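Local coordinates for protein host Factor for Q beta (Staphylococcus aureus, PDB 1KQ1) that binds RNA as a hexameric ring of Sm-like subunits and probably regulates the translation of many messenger RNAs, at residues Q19-V24 with K33-E38; Y39-V44 with I55-I60. All blocks are in the same frame, centred on the assembly; numbering follows the deposited sequence.

Contact 1 of 2, residues Q19-V24 with K33-E38; sequences QTEVTV and KGVIEE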
ATOM      1  N   GLN C  19     -13.909  -0.786  26.639  1.00 15.75           N
ATOM      2  CA  GLN C  19     -14.945  -0.362  25.655  1.00 17.01           C
ATOM      3  C   GLN C  19     -14.780   1.110  25.304  1.00 18.39           C
ATOM      4  O   GLN C  19     -15.766   1.835  25.095  1.00 18.17           O
ATOM      5  CB  GLN C  19     -16.351  -0.623  26.199  1.00 13.65           C
ATOM      6  CG  GLN C  19     -16.637  -2.123  26.312  1.00 19.28           C
ATOM      7  CD  GLN C  19     -18.086  -2.432  26.631  1.00 27.71           C
ATOM      8  OE1 GLN C  19     -18.960  -2.334  25.773  1.00 33.55           O
ATOM      9  NE2 GLN C  19     -18.344  -2.813  27.872  1.00 27.41           N
ATOM     10  N   THR C  20     -13.546   1.575  25.162  1.00 14.72           N
ATOM     11  CA  THR C  20     -13.386   2.961  24.873  1.00 19.04           C
ATOM     12  C   THR C  20     -13.717   3.308  23.418  1.00 18.67           C
ATOM     13  O   THR C  20     -13.508   2.532  22.483  1.00 18.01           O
ATOM     14  CB  THR C  20     -12.005   3.526  25.402  1.00 34.78           C
ATOM     15  OG1 THR C  20     -11.271   4.165  24.361  1.00 30.95           O
ATOM     16  CG2 THR C  20     -11.183   2.444  26.085  1.00 13.00           C
ATOM     17  N   GLU C  21     -14.370   4.447  23.260  1.00 23.15           N
ATOM     18  CA  GLU C  21     -14.738   4.904  21.934  1.00 18.29           C
ATOM     19  C   GLU C  21     -13.442   5.361  21.259  1.00 18.57           C
ATOM     20  O   GLU C  21     -12.822   6.325  21.668  1.00 18.50           O
ATOM     21  CB  GLU C  21     -15.704   6.084  22.089  1.00 22.38           C
ATOM     22  CG  GLU C  21     -16.311   6.575  20.789  1.00 38.93           C
ATOM     23  CD  GLU C  21     -17.458   5.719  20.304  1.00 48.07           C
ATOM     24  OE1 GLU C  21     -17.751   4.686  20.942  1.00 52.66           O
ATOM     25  OE2 GLU C  21     -18.076   6.084  19.279  1.00 56.53           O
ATOM     26  N   VAL C  22     -13.025   4.651  20.215  1.00 15.38           N
ATOM     27  CA  VAL C  22     -11.802   4.960  19.510  1.00 15.52           C
ATOM     28  C   VAL C  22     -12.140   5.443  18.091  1.00 13.58           C
ATOM     29  O   VAL C  22     -13.144   5.033  17.529  1.00 16.85           O
ATOM     30  CB  VAL C  22     -10.961   3.654  19.377  1.00 18.27           C
ATOM     31  CG1 VAL C  22      -9.749   3.850  18.466  1.00 30.32           C
ATOM     32  CG2 VAL C  22     -10.534   3.175  20.782  1.00 22.25           C
ATOM     33  N   THR C  23     -11.276   6.304  17.579  1.00 11.01           N
ATOM     34  CA  THR C  23     -11.381   6.797  16.208  1.00 11.96           C
ATOM     35  C   THR C  23     -10.246   6.094  15.431  1.00 10.64           C
ATOM     36  O   THR C  23      -9.062   6.147  15.810  1.00 11.67           O
ATOM     37  CB  THR C  23     -11.165   8.299  16.116  1.00 14.67           C
ATOM     38  OG1 THR C  23     -12.242   8.960  16.827  1.00 21.27           O
ATOM     39  CG2 THR C  23     -11.216   8.776  14.644  1.00 23.34           C
ATOM     40  N   VAL C  24     -10.638   5.425  14.367  1.00  8.45           N
ATOM     41  CA  VAL C  24      -9.693   4.720  13.502  1.00  8.73           C
ATOM     42  C   VAL C  24      -9.532   5.547  12.220  1.00  8.99           C
ATOM     43  O   VAL C  24     -10.559   5.851  11.538  1.00 12.91           O
ATOM     44  CB  VAL C  24     -10.259   3.354  13.122  1.00 10.05           C
ATOM     45  CG1 VAL C  24      -9.329   2.630  12.094  1.00 12.99           C
ATOM     46  CG2 VAL C  24     -10.416   2.481  14.358  1.00 11.65           C
ATOM     47  N   LYS C  33     -15.554   5.960  13.967  1.00 18.53           N
ATOM     48  CA  LYS C  33     -15.426   5.903  15.438  1.00 17.90           C
ATOM     49  C   LYS C  33     -16.273   4.746  15.961  1.00 17.34           C
ATOM     50  O   LYS C  33     -17.327   4.421  15.412  1.00 15.15           O
ATOM     51  CB  LYS C  33     -15.873   7.227  16.061  1.00 27.11           C
ATOM     52  CG  LYS C  33     -15.500   7.388  17.524  1.00 40.75           C
ATOM     53  CD  LYS C  33     -15.943   8.760  18.030  1.00 42.12           C
ATOM     54  CE  LYS C  33     -15.341   9.094  19.392  1.00 43.83           C
ATOM     55  NZ  LYS C  33     -15.572  10.505  19.814  1.00 55.32           N
ATOM     56  N   GLY C  34     -15.820   4.093  17.024  1.00 14.92           N
ATOM     57  CA  GLY C  34     -16.563   2.964  17.548  1.00 14.96           C
ATOM     58  C   GLY C  34     -15.824   2.307  18.697  1.00 13.49           C
ATOM     59  O   GLY C  34     -14.847   2.857  19.219  1.00 16.96           O
ATOM     60  N   VAL C  35     -16.318   1.137  19.060  1.00 15.41           N
ATOM     61  CA  VAL C  35     -15.722   0.367  20.137  1.00 19.08           C
ATOM     62  C   VAL C  35     -15.093  -0.879  19.539  1.00 17.11           C
ATOM     63  O   VAL C  35     -15.734  -1.583  18.733  1.00 13.18           O
ATOM     64  CB  VAL C  35     -16.795  -0.092  21.147  1.00 21.20           C
ATOM     65  CG1 VAL C  35     -16.169  -1.047  22.158  1.00 19.78           C
ATOM     66  CG2 VAL C  35     -17.377   1.112  21.863  1.00 22.97           C
ATOM     67  N   ILE C  36     -13.847  -1.151  19.928  1.00 12.55           N
ATOM     68  CA  ILE C  36     -13.196  -2.350  19.468  1.00 15.11           C
ATOM     69  C   ILE C  36     -13.758  -3.518  20.292  1.00 15.44           C
ATOM     70  O   ILE C  36     -13.580  -3.601  21.536  1.00 17.21           O
ATOM     71  CB  ILE C  36     -11.684  -2.221  19.611  1.00 14.94           C
ATOM     72  CG1 ILE C  36     -11.191  -1.109  18.683  1.00 17.20           C
ATOM     73  CG2 ILE C  36     -11.018  -3.567  19.317  1.00 14.22           C
ATOM     74  CD1 ILE C  36      -9.701  -0.737  18.842  1.00 22.59           C
ATOM     75  N   GLU C  37     -14.444  -4.418  19.619  1.00 12.86           N
ATOM     76  CA  GLU C  37     -15.026  -5.591  20.260  1.00 19.79           C
ATOM     77  C   GLU C  37     -14.063  -6.744  20.291  1.00 20.54           C
ATOM     78  O   GLU C  37     -14.017  -7.504  21.274  1.00 21.84           O
ATOM     79  CB  GLU C  37     -16.294  -6.028  19.536  1.00 23.90           C
ATOM     80  CG  GLU C  37     -17.384  -4.986  19.584  1.00 20.29           C
ATOM     81  CD  GLU C  37     -17.755  -4.606  21.005  1.00 32.07           C
ATOM     82  OE1 GLU C  37     -17.600  -5.463  21.903  1.00 39.58           O
ATOM     83  OE2 GLU C  37     -18.202  -3.458  21.219  1.00 37.77           O
ATOM     84  N   GLU C  38     -13.304  -6.915  19.216  1.00 18.05           N
ATOM     85  CA  GLU C  38     -12.328  -7.978  19.140  1.00 17.84           C
ATOM     86  C   GLU C  38     -11.324  -7.579  18.088  1.00 18.68           C
ATOM     87  O   GLU C  38     -11.596  -6.693  17.283  1.00 16.50           O
ATOM     88  CB  GLU C  38     -12.991  -9.276  18.677  1.00 31.54           C
ATOM     89  CG  GLU C  38     -14.244  -9.660  19.408  1.00 48.12           C
ATOM     90  CD  GLU C  38     -14.892 -10.874  18.795  1.00 54.74           C
ATOM     91  OE1 GLU C  38     -14.199 -11.908  18.649  1.00 55.33           O
ATOM     92  OE2 GLU C  38     -16.095 -10.792  18.463  1.00 62.41           O
TER
HETATM   93  O   HOH W   1     -12.562   0.093  22.121  1.00 16.50           O
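V22 and G34 hold the two strands together as an antiparallel hydrogen-bonded pair. V22 N donates to G34 O (2.7 Å, 164° at the hydrogen), and G34 N returns a bond to V22 O at 2.9 Å. Weaker CA-H...O contacts flank the pair, K33 CA lying 3.2 Å from V22 O and E21 CA lying near G34 O. Toward the start of 19-24 the strands splay apart, and a water fills the gap: it donates to T20 O (2.6 Å) and accepts from I36 N, replacing a direct backbone bond.

The side chains of E21, T23, K33 and V35 share one face. K33, extended along its whole length, runs past T23, its CG 3.7 Å from T23 OG1; how it is placed against E21 is uncertain. V35 turns CG1 anti to its backbone N (chi1 173°), over Q19 CA, which leaves CG2 beside that nitrogen, where it touches both Q19 O and E21 OE1, the latter at 3.7 Å.

On the other face V22 CG2 meets I36 CD1 loosely, at 4.4 Å. Q19, with positive phi, follows helix 7-17 and completes a Schellman motif at its end, from which the chain turns into the first strand of the Sm-like sheet. That helix covers the V22 and I36 face through F15, with L12 also on I36, while strands 60-65 and 43-48 continue the sheet beyond 21-26 and 31-39 respectively.

Contact 2 of 2, residues Y39-V44 with I55-I60; sequences YDKYVV and IYKHAI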
ATOM      1  N   TYR C  39     -10.173  -8.241  18.094  1.00 15.48           N
ATOM      2  CA  TYR C  39      -9.148  -7.966  17.090  1.00 17.79           C
ATOM      3  C   TYR C  39      -8.178  -9.131  17.054  1.00 18.55           C
ATOM      4  O   TYR C  39      -8.119  -9.940  17.995  1.00 17.40           O
ATOM      5  CB  TYR C  39      -8.406  -6.667  17.454  1.00 18.21           C
ATOM      6  CG  TYR C  39      -7.535  -6.773  18.699  1.00 18.37           C
ATOM      7  CD1 TYR C  39      -6.246  -7.286  18.624  1.00 18.17           C
ATOM      8  CD2 TYR C  39      -8.038  -6.447  19.966  1.00 15.98           C
ATOM      9  CE1 TYR C  39      -5.471  -7.487  19.755  1.00 23.11           C
ATOM     10  CE2 TYR C  39      -7.246  -6.659  21.119  1.00 16.90           C
ATOM     11  CZ  TYR C  39      -5.976  -7.173  20.998  1.00 23.95           C
ATOM     12  OH  TYR C  39      -5.166  -7.360  22.130  1.00 31.35           O
ATOM     13  N   ASP C  40      -7.438  -9.257  15.956  1.00 15.68           N
ATOM     14  CA  ASP C  40      -6.399 -10.272  15.896  1.00 15.34           C
ATOM     15  C   ASP C  40      -5.289  -9.742  14.995  1.00 20.11           C
ATOM     16  O   ASP C  40      -5.247  -8.534  14.725  1.00 16.80           O
ATOM     17  CB  ASP C  40      -6.942 -11.630  15.425  1.00 19.15           C
ATOM     18  CG  ASP C  40      -7.470 -11.628  13.981  1.00 19.77           C
ATOM     19  OD1 ASP C  40      -7.150 -10.708  13.173  1.00 18.85           O
ATOM     20  OD2 ASP C  40      -8.210 -12.585  13.638  1.00 22.25           O
ATOM     21  N   LYS C  41      -4.396 -10.606  14.521  1.00 18.90           N
ATOM     22  CA  LYS C  41      -3.296 -10.091  13.720  1.00 18.92           C
ATOM     23  C   LYS C  41      -3.711  -9.441  12.417  1.00 14.33           C
ATOM     24  O   LYS C  41      -2.936  -8.675  11.867  1.00 20.61           O
ATOM     25  CB  LYS C  41      -2.283 -11.189  13.388  1.00 19.38           C
ATOM     26  CG  LYS C  41      -1.172 -10.699  12.482  1.00 31.69           C
ATOM     27  CD  LYS C  41      -0.412  -9.548  13.123  1.00 40.22           C
ATOM     28  CE  LYS C  41       0.210  -8.656  12.068  1.00 41.40           C
ATOM     29  NZ  LYS C  41      -0.742  -7.601  11.624  1.00 42.50           N
ATOM     30  N   TYR C  42      -4.907  -9.710  11.941  1.00 14.78           N
ATOM     31  CA  TYR C  42      -5.253  -9.142  10.637  1.00 16.54           C
ATOM     32  C   TYR C  42      -6.410  -8.190  10.629  1.00 14.75           C
ATOM     33  O   TYR C  42      -6.474  -7.317   9.745  1.00 12.10           O
ATOM     34  CB  TYR C  42      -5.578 -10.255   9.645  1.00 25.52           C
ATOM     35  CG  TYR C  42      -4.414 -11.148   9.367  1.00 36.29           C
ATOM     36  CD1 TYR C  42      -3.200 -10.613   8.946  1.00 39.61           C
ATOM     37  CD2 TYR C  42      -4.509 -12.522   9.550  1.00 39.78           C
ATOM     38  CE1 TYR C  42      -2.096 -11.422   8.715  1.00 42.83           C
ATOM     39  CE2 TYR C  42      -3.403 -13.348   9.321  1.00 44.77           C
ATOM     40  CZ  TYR C  42      -2.201 -12.787   8.905  1.00 45.55           C
ATOM     41  OH  TYR C  42      -1.095 -13.586   8.681  1.00 51.32           O
ATOM     42  N   VAL C  43      -7.324  -8.346  11.573  1.00 14.13           N
ATOM     43  CA  VAL C  43      -8.504  -7.509  11.578  1.00 13.24           C
ATOM     44  C   VAL C  43      -8.873  -6.931  12.927  1.00 15.18           C
ATOM     45  O   VAL C  43      -8.346  -7.329  13.960  1.00 15.35           O
ATOM     46  CB  VAL C  43      -9.745  -8.276  11.029  1.00 15.99           C
ATOM     47  CG1 VAL C  43      -9.451  -8.779   9.588  1.00 15.19           C
ATOM     48  CG2 VAL C  43     -10.061  -9.501  11.911  1.00 16.27           C
ATOM     49  N   VAL C  44      -9.746  -5.934  12.860  1.00 10.83           N
ATOM     50  CA  VAL C  44     -10.275  -5.281  14.040  1.00 10.26           C
ATOM     51  C   VAL C  44     -11.781  -5.200  13.831  1.00 15.46           C
ATOM     52  O   VAL C  44     -12.259  -4.776  12.768  1.00 12.48           O
ATOM     53  CB  VAL C  44      -9.709  -3.864  14.214  1.00 10.66           C
ATOM     54  CG1 VAL C  44     -10.417  -3.138  15.423  1.00 13.38           C
ATOM     55  CG2 VAL C  44      -8.225  -3.895  14.416  1.00 13.05           C
ATOM     56  N   ILE C  55     -12.493  -4.368   9.967  1.00  9.13           N
ATOM     57  CA  ILE C  55     -11.434  -3.543   9.345  1.00  8.22           C
ATOM     58  C   ILE C  55     -10.139  -4.277   9.216  1.00 13.35           C
ATOM     59  O   ILE C  55      -9.694  -4.971  10.153  1.00 11.62           O
ATOM     60  CB  ILE C  55     -11.198  -2.293  10.227  1.00  7.46           C
ATOM     61  CG1 ILE C  55     -12.495  -1.481  10.393  1.00 12.07           C
ATOM     62  CG2 ILE C  55     -10.135  -1.439   9.626  1.00  9.58           C
ATOM     63  CD1 ILE C  55     -12.370  -0.395  11.543  1.00 13.71           C
ATOM     64  N   TYR C  56      -9.520  -4.183   8.043  1.00  7.87           N
ATOM     65  CA  TYR C  56      -8.215  -4.794   7.923  1.00  8.50           C
ATOM     66  C   TYR C  56      -7.130  -3.885   8.503  1.00  8.74           C
ATOM     67  O   TYR C  56      -7.055  -2.679   8.190  1.00  7.49           O
ATOM     68  CB  TYR C  56      -7.831  -5.109   6.451  1.00  6.67           C
ATOM     69  CG  TYR C  56      -8.491  -6.326   5.882  1.00  8.75           C
ATOM     70  CD1 TYR C  56      -8.183  -7.596   6.353  1.00 10.93           C
ATOM     71  CD2 TYR C  56      -9.442  -6.194   4.874  1.00  9.56           C
ATOM     72  CE1 TYR C  56      -8.835  -8.710   5.835  1.00  9.85           C
ATOM     73  CE2 TYR C  56     -10.084  -7.317   4.335  1.00 10.61           C
ATOM     74  CZ  TYR C  56      -9.768  -8.560   4.841  1.00 10.28           C
ATOM     75  OH  TYR C  56     -10.441  -9.670   4.365  1.00 11.92           O
ATOM     76  N   LYS C  57      -6.270  -4.462   9.367  1.00  9.13           N
ATOM     77  CA  LYS C  57      -5.196  -3.649   9.900  1.00  8.92           C
ATOM     78  C   LYS C  57      -4.318  -3.054   8.797  1.00  6.25           C
ATOM     79  O   LYS C  57      -3.730  -1.976   8.960  1.00  6.92           O
ATOM     80  CB  LYS C  57      -4.306  -4.472  10.866  1.00 14.05           C
ATOM     81  CG  LYS C  57      -4.840  -4.610  12.286  1.00 25.78           C
ATOM     82  CD  LYS C  57      -3.769  -5.316  13.145  1.00 21.36           C
ATOM     83  CE  LYS C  57      -4.138  -5.361  14.638  1.00 27.77           C
ATOM     84  NZ  LYS C  57      -3.099  -6.114  15.488  1.00 21.17           N
ATOM     85  N   HIS C  58      -4.209  -3.745   7.649  1.00  6.50           N
ATOM     86  CA  HIS C  58      -3.378  -3.196   6.595  1.00  6.94           C
ATOM     87  C   HIS C  58      -3.905  -1.866   6.076  1.00  6.59           C
ATOM     88  O   HIS C  58      -3.145  -1.108   5.451  1.00  8.52           O
ATOM     89  CB  HIS C  58      -3.172  -4.208   5.427  1.00  6.53           C
ATOM     90  CG  HIS C  58      -4.423  -4.601   4.688  1.00  8.07           C
ATOM     91  ND1 HIS C  58      -4.756  -5.925   4.477  1.00 10.65           N
ATOM     92  CD2 HIS C  58      -5.362  -3.869   4.036  1.00  9.82           C
ATOM     93  CE1 HIS C  58      -5.851  -5.995   3.739  1.00 10.50           C
ATOM     94  NE2 HIS C  58      -6.246  -4.761   3.457  1.00  7.52           N
ATOM     95  N   ALA C  59      -5.184  -1.572   6.339  1.00  6.47           N
ATOM     96  CA  ALA C  59      -5.761  -0.312   5.889  1.00  5.14           C
ATOM     97  C   ALA C  59      -5.779   0.767   6.960  1.00  5.86           C
ATOM     98  O   ALA C  59      -6.227   1.899   6.704  1.00  8.42           O
ATOM     99  CB  ALA C  59      -7.186  -0.544   5.363  1.00  7.79           C
ATOM    100  N   ILE C  60      -5.371   0.410   8.185  1.00  6.21           N
ATOM    101  CA  ILE C  60      -5.375   1.404   9.256  1.00  7.27           C
ATOM    102  C   ILE C  60      -4.107   2.211   9.331  1.00  7.28           C
ATOM    103  O   ILE C  60      -2.992   1.690   9.153  1.00  6.97           O
ATOM    104  CB  ILE C  60      -5.602   0.700  10.620  1.00  6.32           C
ATOM    105  CG1 ILE C  60      -6.962  -0.002  10.609  1.00  5.95           C
ATOM    106  CG2 ILE C  60      -5.472   1.740  11.786  1.00  9.06           C
ATOM    107  CD1 ILE C  60      -7.155  -0.892  11.853  1.00  7.89           C
TER
HETATM  108  O   HOH W   2      -4.533  -6.635   7.719  1.00 12.36           O
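K57 reaches from the end of one strand across the turn that opens the other. Its backbone N donates to Y42 O (2.9 Å), tilted out of the carbonyl plane, and CB lies 3.7 Å from the same oxygen. CG, placed beside the backbone N by chi1 -82°, packs against V44 CG2; from there the chain runs extended, CD passing K41 O at 3.7 Å and CE approaching D40 O. At the tip NZ makes a weak bond to D40 O (3.3 Å) and a hydrogen bond to Q8 OE1.

D40 shapes the loop under this lysine: its OD1 accepts from Y42 N, an Asx turn, and from V43 N, completing an Asx motif. Beyond it V44 and I55 pair through two backbone hydrogen bonds. V43 CG1 lies 3.7 Å from Y56 CD1, the two side chains pointing the same way, and V44 CG2 meets I60 CD1. A water bridges Y42 O to H58 N, within the 3-10 turn 57-59.

Y56 OH bonds to Q8 and Y63 of a second subunit and H58 NE2 to I60 O of that subunit, while I55 extends the sheet into it. The buried K57 thus has its aliphatic length sheathed by the contact and its ammonium met by oxygens. K41 NZ lies 4.8 Å from K57 NZ; with a bound acetate about 4 Å from the K41 side chain, the site is probably receptive to anions, perhaps RNA.

How the contacts relate
After helix 7-17 the chain enters strand 21-26, turns and comes back along 31-39; contact 1 closes this first hairpin, with eight residues between its segments. Contact 2 begins directly afterwards, at Y39, and closes the second hairpin, 43-48 with 51-56, round ten intervening residues. The two loops therefore follow in series, neither enclosing nor crossing the other. Strands 31-39 and 43-48 are neighbours in the same sheet, where I36 CG1 meets V44 CG1 at 3.9 Å. A second junction forms as the chain heads into strand 60-65: I60 CG1 packs on V24 CG1, linking the far end of contact 2 back to the first strand.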